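Local coordinates for dihydrodipicolinate synthase family protein (Sinorhizobium meliloti, PDB 4DNH) that is of unknown function but adopts a closed eight-stranded TIM barrel and probably belongs with the dihydrodipicolinate synthase-like enzymes, at residues 32-44 / 270-282. Sequence-based numbering, arbitrary orientation.
Sequences AFSRVAFAAAHVV and GHSDALLGIFDAI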
loop_
_atom_site.group_PDB
_atom_site.type_symbol
_atom_site.label_atom_id
_atom_site.label_comp_id
_atom_site.label_asym_id
_atom_site.label_seq_id
_atom_site.Cartn_x
_atom_site.Cartn_y
_atom_site.Cartn_z
ATOM N N ALA A 32 8.633 2.920 19.833
ATOM C CA ALA A 32 7.466 3.254 20.648
ATOM C C ALA A 32 6.265 2.356 20.324
ATOM O O ALA A 32 5.296 2.316 21.088
ATOM C CB ALA A 32 7.099 4.726 20.486
ATOM N N PHE A 33 6.335 1.642 19.196
ATOM C CA PHE A 33 5.256 0.739 18.769
ATOM C C PHE A 33 5.476 -0.691 19.252
ATOM O O PHE A 33 6.612 -1.114 19.497
ATOM C CB PHE A 33 5.107 0.700 17.238
ATOM C CG PHE A 33 5.051 2.048 16.574
ATOM C CD1 PHE A 33 4.615 3.180 17.260
ATOM C CD2 PHE A 33 5.407 2.173 15.241
ATOM C CE1 PHE A 33 4.564 4.416 16.638
ATOM C CE2 PHE A 33 5.348 3.399 14.610
ATOM C CZ PHE A 33 4.922 4.524 15.309
ATOM N N SER A 34 4.376 -1.428 19.365
ATOM C CA SER A 34 4.410 -2.851 19.650
ATOM C C SER A 34 4.019 -3.630 18.404
ATOM O O SER A 34 3.599 -4.787 18.500
ATOM C CB SER A 34 3.460 -3.190 20.803
ATOM O OG SER A 34 2.125 -2.822 20.511
ATOM N N ARG A 35 4.135 -2.979 17.244
ATOM C CA ARG A 35 3.867 -3.603 15.952
ATOM C C ARG A 35 4.928 -3.183 14.953
ATOM O O ARG A 35 5.537 -2.129 15.122
ATOM C CB ARG A 35 2.505 -3.160 15.416
ATOM C CG ARG A 35 1.305 -3.554 16.263
ATOM C CD ARG A 35 0.971 -5.023 16.120
ATOM N NE ARG A 35 -0.169 -5.390 16.958
ATOM C CZ ARG A 35 -0.070 -5.794 18.221
ATOM N NH1 ARG A 35 1.119 -5.893 18.805
ATOM N NH2 ARG A 35 -1.163 -6.098 18.904
ATOM N N VAL A 36 5.130 -4.000 13.915
ATOM C CA VAL A 36 5.897 -3.615 12.716
ATOM C C VAL A 36 4.965 -3.131 11.593
ATOM O O VAL A 36 4.235 -3.923 10.975
ATOM C CB VAL A 36 6.769 -4.778 12.200
ATOM C CG1 VAL A 36 7.567 -4.350 10.971
ATOM C CG2 VAL A 36 7.706 -5.258 13.296
ATOM N N ALA A 37 5.006 -1.825 11.329
ATOM C CA ALA A 37 4.058 -1.166 10.435
ATOM C C ALA A 37 4.764 -0.492 9.287
ATOM O O ALA A 37 5.648 0.337 9.506
ATOM C CB ALA A 37 3.250 -0.141 11.201
ATOM N N PHE A 38 4.356 -0.844 8.065
ATOM C CA PHE A 38 4.809 -0.191 6.844
ATOM C C PHE A 38 3.645 0.549 6.223
ATOM O O PHE A 38 2.509 0.059 6.217
ATOM C CB PHE A 38 5.187 -1.225 5.789
ATOM C CG PHE A 38 6.481 -1.934 6.039
ATOM C CD1 PHE A 38 6.510 -3.111 6.775
ATOM C CD2 PHE A 38 7.654 -1.475 5.467
ATOM C CE1 PHE A 38 7.704 -3.786 6.976
ATOM C CE2 PHE A 38 8.844 -2.154 5.659
ATOM C CZ PHE A 38 8.872 -3.306 6.419
ATOM N N ALA A 39 3.934 1.701 5.639
ATOM C CA ALA A 39 3.011 2.276 4.691
ATOM C C ALA A 39 3.501 1.988 3.260
ATOM O O ALA A 39 4.680 2.182 2.934
ATOM C CB ALA A 39 2.858 3.759 4.945
ATOM N N ALA A 40 2.606 1.479 2.413
ATOM C CA ALA A 40 2.916 1.348 0.992
ATOM C C ALA A 40 2.731 2.735 0.381
ATOM O O ALA A 40 1.612 3.248 0.342
ATOM C CB ALA A 40 2.005 0.331 0.332
ATOM N N ALA A 41 3.817 3.348 -0.084
ATOM C CA ALA A 41 3.781 4.767 -0.382
ATOM C C ALA A 41 3.532 5.061 -1.858
ATOM O O ALA A 41 4.024 4.350 -2.745
ATOM C CB ALA A 41 5.073 5.428 0.080
ATOM N N HIS A 42 2.792 6.136 -2.106
ATOM C CA HIS A 42 2.389 6.534 -3.454
ATOM C C HIS A 42 3.499 7.290 -4.142
ATOM O O HIS A 42 4.503 7.649 -3.512
ATOM C CB HIS A 42 1.132 7.399 -3.379
ATOM C CG HIS A 42 1.375 8.763 -2.790
ATOM N ND1 HIS A 42 1.464 8.971 -1.469
ATOM C CD2 HIS A 42 1.564 10.003 -3.398
ATOM C CE1 HIS A 42 1.685 10.278 -1.238
ATOM N NE2 HIS A 42 1.752 10.904 -2.419
ATOM N N VAL A 43 3.308 7.546 -5.438
ATOM C CA VAL A 43 4.249 8.301 -6.265
ATOM C C VAL A 43 3.686 9.655 -6.688
ATOM O O VAL A 43 2.544 9.740 -7.122
ATOM C CB VAL A 43 4.622 7.508 -7.537
ATOM C CG1 VAL A 43 5.459 8.370 -8.486
ATOM C CG2 VAL A 43 5.394 6.260 -7.158
ATOM N N VAL A 44 4.489 10.709 -6.575
ATOM C CA VAL A 44 4.125 12.016 -7.096
ATOM C C VAL A 44 4.562 12.169 -8.560
ATOM O O VAL A 44 5.773 12.117 -8.880
ATOM C CB VAL A 44 4.727 13.156 -6.261
ATOM C CG1 VAL A 44 4.212 14.527 -6.736
ATOM C CG2 VAL A 44 4.395 12.926 -4.796
ATOM N N GLY A 270 -3.988 -14.141 18.549
ATOM C CA GLY A 270 -2.872 -13.427 17.951
ATOM C C GLY A 270 -3.241 -12.051 17.446
ATOM O O GLY A 270 -4.389 -11.630 17.514
ATOM N N HIS A 271 -2.243 -11.343 16.951
ATOM C CA HIS A 271 -2.470 -10.095 16.251
ATOM C C HIS A 271 -1.835 -10.166 14.894
ATOM O O HIS A 271 -1.195 -11.171 14.558
ATOM C CB HIS A 271 -1.959 -8.904 17.065
ATOM C CG HIS A 271 -0.521 -9.028 17.521
ATOM N ND1 HIS A 271 0.527 -8.896 16.681
ATOM C CD2 HIS A 271 0.021 -9.237 18.798
ATOM C CE1 HIS A 271 1.677 -9.039 17.372
ATOM N NE2 HIS A 271 1.365 -9.243 18.669
ATOM N N SER A 272 -2.031 -9.135 14.075
ATOM C CA SER A 272 -1.183 -8.984 12.895
ATOM C C SER A 272 -0.467 -7.642 12.849
ATOM O O SER A 272 -0.911 -6.661 13.457
ATOM C CB SER A 272 -1.905 -9.301 11.568
ATOM O OG SER A 272 -3.275 -8.970 11.582
ATOM N N ASP A 273 0.667 -7.637 12.146
ATOM C CA ASP A 273 1.418 -6.428 11.843
ATOM C C ASP A 273 0.791 -5.718 10.629
ATOM O O ASP A 273 -0.359 -5.990 10.287
ATOM C CB ASP A 273 2.893 -6.782 11.637
ATOM C CG ASP A 273 3.582 -7.181 12.941
ATOM O OD1 ASP A 273 3.676 -6.319 13.846
ATOM O OD2 ASP A 273 4.026 -8.350 13.061
ATOM N N ALA A 274 1.511 -4.804 9.988
ATOM C CA ALA A 274 0.870 -3.943 8.999
ATOM C C ALA A 274 1.750 -3.548 7.830
ATOM O O ALA A 274 2.897 -3.165 7.998
ATOM C CB ALA A 274 0.311 -2.698 9.665
ATOM N N LEU A 275 1.184 -3.651 6.641
ATOM C CA LEU A 275 1.806 -3.177 5.419
ATOM C C LEU A 275 0.631 -2.731 4.546
ATOM O O LEU A 275 0.035 -3.515 3.787
ATOM C CB LEU A 275 2.628 -4.294 4.778
ATOM C CG LEU A 275 3.685 -3.925 3.738
ATOM C CD1 LEU A 275 4.462 -5.191 3.412
ATOM C CD2 LEU A 275 3.053 -3.326 2.480
ATOM N N LEU A 276 0.302 -1.454 4.689
ATOM C CA LEU A 276 -0.970 -0.918 4.233
ATOM C C LEU A 276 -0.813 0.327 3.377
ATOM O O LEU A 276 -0.061 1.245 3.725
ATOM C CB LEU A 276 -1.827 -0.557 5.451
ATOM C CG LEU A 276 -2.411 -1.710 6.261
ATOM C CD1 LEU A 276 -2.809 -1.219 7.646
ATOM C CD2 LEU A 276 -3.602 -2.315 5.541
ATOM N N GLY A 277 -1.556 0.372 2.272
ATOM C CA GLY A 277 -1.702 1.599 1.492
ATOM C C GLY A 277 -2.472 2.670 2.259
ATOM O O GLY A 277 -2.240 3.852 2.050
ATOM N N ILE A 278 -3.377 2.273 3.159
ATOM C CA ILE A 278 -4.112 3.270 3.947
ATOM C C ILE A 278 -3.190 4.026 4.925
ATOM O O ILE A 278 -3.422 5.195 5.226
ATOM C CB ILE A 278 -5.390 2.693 4.639
ATOM C CG1 ILE A 278 -6.182 3.785 5.381
ATOM C CG2 ILE A 278 -5.051 1.573 5.615
ATOM C CD1 ILE A 278 -6.833 4.814 4.486
ATOM N N PHE A 279 -2.138 3.368 5.401
ATOM C CA PHE A 279 -1.203 4.007 6.323
ATOM C C PHE A 279 -0.436 5.160 5.693
ATOM O O PHE A 279 0.052 6.047 6.386
ATOM C CB PHE A 279 -0.271 2.976 6.938
ATOM C CG PHE A 279 -0.852 2.307 8.148
ATOM C CD1 PHE A 279 -2.188 2.508 8.492
ATOM C CD2 PHE A 279 -0.084 1.460 8.919
ATOM C CE1 PHE A 279 -2.732 1.904 9.595
ATOM C CE2 PHE A 279 -0.622 0.846 10.029
ATOM C CZ PHE A 279 -1.950 1.068 10.372
ATOM N N ASP A 280 -0.346 5.138 4.372
ATOM C CA ASP A 280 0.152 6.256 3.616
ATOM C C ASP A 280 -0.804 7.456 3.829
ATOM O O ASP A 280 -0.390 8.498 4.366
ATOM C CB ASP A 280 0.271 5.836 2.140
ATOM C CG ASP A 280 0.437 7.016 1.186
ATOM O OD1 ASP A 280 -0.098 8.121 1.453
ATOM O OD2 ASP A 280 1.094 6.819 0.143
ATOM N N ALA A 281 -2.074 7.289 3.448
ATOM C CA ALA A 281 -3.075 8.364 3.523
ATOM C C ALA A 281 -3.400 8.892 4.932
ATOM O O ALA A 281 -3.763 10.070 5.089
ATOM C CB ALA A 281 -4.351 7.941 2.812
ATOM N N ILE A 282 -3.279 8.043 5.951
ATOM C CA ILE A 282 -3.545 8.479 7.331
ATOM C C ILE A 282 -2.305 8.378 8.237
ATOM O O ILE A 282 -2.419 8.246 9.475
ATOM C CB ILE A 282 -4.732 7.702 7.961
ATOM C CG1 ILE A 282 -4.361 6.229 8.163
ATOM C CG2 ILE A 282 -5.998 7.859 7.120
ATOM C CD1 ILE A 282 -5.444 5.397 8.817
#
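Arg35 lays its guanidinium flat over one face of the His271 ring, the planes only 10° apart and the group centres 3.4 Å from each other. A bend at chi2 turns the arginine chain toward the histidine and brings NH1 over the centre of the imidazole; Arg35 NE also hydrogen-bonds to Ile264 O, and NH1 to Ser34 O, which helps hold the plane's rotation. Replacing Arg35 with alanine removes the guanidinium and would probably leave the His271 face without its stacking partner and Ile264 O and Ser34 O without these donors.

Next along, Asp273 opens strand 273-276, and its carboxylate takes the N-H just ahead of strand 37-40: OD1 accepts from the backbone N of Val36 at 2.7 Å, met from above the carboxylate plane, while OD2 makes a salt bridge with Arg251. From there the two strands, the first and last of the barrel, run parallel at 9° and close it through backbone bonds such as Phe38 N to Ala274 O. On one face of this seam Phe38 CB packs against Leu275 CG at 3.7 Å, a buried apolar pair. On the opposite face the short methyls of Ala37 and Ala39 let helices come close: Ala39 CB meets Phe279 CB at 3.8 Å and touches helix 61-73, and Ala37 CB lies at the edge of the Phe279 ring and against helix 283-294.

Past the strand ends, Asp280 reaches across to His42, CG anti to its own backbone N (chi1 165°). Its OD2 receives His42 ND1 in the ring plane at 2.7 Å, through the syn lone pair, and His42 N at 2.9 Å nearly in line with the C-O bond. Two N-H donors of one residue thus converge on a single buried oxygen, which probably ties the imidazole to its own backbone and fixes its rotation.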